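Local coordinates for putative surface anchored protein (Clostridium perfringens B, PDB 4NI6), which probably helps form the repetitive shaft of a bacterial cell-surface adhesin, as an Ig-like repeat domain stabilised by an internal Thr-Gln ester cross-link, at residues T6-D10 and G11-S15. Sequence-based numbering, arbitrary orientation.
Sequences TVAAD and GVNGS
N13 brings its amide oxygen to the methyl of A8 across a tight β-hairpin whose type I' turn, D10-G11, joins strand 3-9 to the short edge strand 12-13. From CB, 4.1 Å from T6 CG2, the N13 side chain sets off with CG anti to its own carbonyl carbon (chi1 -68°); chi2 of -39° then turns the OD1 branch to within 3.6 Å of A8 CB, the residues being a non-hydrogen-bonded pair, while the other branch, ND2, is directed away from strand 3-9. The T6 side chain runs obliquely to that of N13, and its methyl CG2 meets G14 O at 3.3 Å. Backbone bonds do the holding: A9 N donates to V12 O at 2.9 Å, V12 N returns to A9 O from well above the carbonyl plane, and G14 N reaches V7 O at 2.9 Å. V12 O and V7 O each also receive a CA-H contact, from A8 and N13 respectively. D10 and G11 both adopt positive phi, and the G11 backbone (89°) suits glycine, which has no CB to press on D10 O. A water accepts from G11 N and donates weakly to A8 O. Strand 31-39 pairs with the other edge of strand 3-9, D32 N donating to D10 OD1. Cohesion across the hairpin is therefore mainly main-chain hydrogen bonding; side chains add van der Waals contacts of methyls with oxygens and no bond of their own.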
loop_
_atom_site.group_PDB
_atom_site.type_symbol
_atom_site.label_atom_id
_atom_site.label_comp_id
_atom_site.label_asym_id
_atom_site.label_seq_id
_atom_site.Cartn_x
_atom_site.Cartn_y
_atom_site.Cartn_z
ATOM N N THR A 6 0.614 -6.417 1.354
ATOM C CA THR A 6 1.560 -6.817 2.385
ATOM C C THR A 6 2.735 -5.842 2.378
ATOM O O THR A 6 3.490 -5.762 1.408
ATOM C CB THR A 6 2.083 -8.236 2.125
ATOM O OG1 THR A 6 0.978 -9.128 1.904
ATOM C CG2 THR A 6 2.883 -8.744 3.310
ATOM N N VAL A 7 2.930 -5.142 3.495
ATOM C CA VAL A 7 4.086 -4.269 3.640
ATOM C C VAL A 7 5.334 -5.059 3.990
ATOM O O VAL A 7 5.259 -6.106 4.606
ATOM C CB VAL A 7 3.809 -3.175 4.706
ATOM C CG1 VAL A 7 3.747 -3.747 6.121
ATOM C CG2 VAL A 7 4.800 -2.029 4.619
ATOM N N ALA A 8 6.485 -4.539 3.572
ATOM C CA ALA A 8 7.780 -5.048 4.034
ATOM C C ALA A 8 8.572 -3.863 4.533
ATOM O O ALA A 8 8.711 -2.837 3.848
ATOM C CB ALA A 8 8.526 -5.730 2.907
ATOM N N ALA A 9 9.119 -4.013 5.737
ATOM C CA ALA A 9 9.909 -2.968 6.375
ATOM C C ALA A 9 11.316 -3.525 6.588
ATOM O O ALA A 9 11.504 -4.514 7.314
ATOM C CB ALA A 9 9.274 -2.620 7.706
ATOM N N ASP A 10 12.266 -3.040 5.796
ATOM C CA ASP A 10 13.597 -3.654 5.762
ATOM C C ASP A 10 13.494 -5.174 5.480
ATOM O O ASP A 10 14.283 -5.965 5.961
ATOM C CB ASP A 10 14.384 -3.318 7.037
ATOM C CG ASP A 10 14.692 -1.740 7.129
ATOM O OD1 ASP A 10 14.776 -0.913 5.953
ATOM O OD2 ASP A 10 15.127 -1.437 8.360
ATOM N N GLY A 11 12.572 -5.558 4.602
ATOM C CA GLY A 11 12.485 -6.952 4.179
ATOM C C GLY A 11 11.581 -7.812 5.049
ATOM O O GLY A 11 11.225 -8.934 4.652
ATOM N N VAL A 12 11.174 -7.264 6.200
ATOM C CA VAL A 12 10.331 -7.978 7.176
ATOM C C VAL A 12 8.854 -7.737 6.825
ATOM O O VAL A 12 8.425 -6.602 6.794
ATOM C CB VAL A 12 10.596 -7.460 8.597
ATOM C CG1 VAL A 12 9.667 -8.173 9.561
ATOM C CG2 VAL A 12 12.070 -7.673 8.968
ATOM N N ASN A 13 8.103 -8.803 6.545
ATOM C CA ASN A 13 6.735 -8.688 6.043
ATOM C C ASN A 13 5.759 -8.508 7.179
ATOM O O ASN A 13 5.863 -9.189 8.209
ATOM C CB ASN A 13 6.331 -9.949 5.272
ATOM C CG ASN A 13 7.084 -10.112 3.982
ATOM O OD1 ASN A 13 7.328 -9.129 3.282
ATOM N ND2 ASN A 13 7.141 -11.359 3.508
ATOM N N GLY A 14 4.695 -7.737 6.932
ATOM C CA GLY A 14 3.537 -7.775 7.810
ATOM C C GLY A 14 2.717 -9.035 7.499
ATOM O O GLY A 14 2.941 -9.696 6.485
ATOM N N SER A 15 1.808 -9.418 8.390
ATOM C CA SER A 15 0.812 -10.467 8.087
ATOM C C SER A 15 -0.501 -10.043 8.736
ATOM O O SER A 15 -0.527 -9.100 9.525
ATOM C CB SER A 15 1.245 -11.813 8.661
ATOM O OG SER A 15 0.830 -11.925 10.008
HETATM O O HOH W 1 11.439 -3.627 2.713
#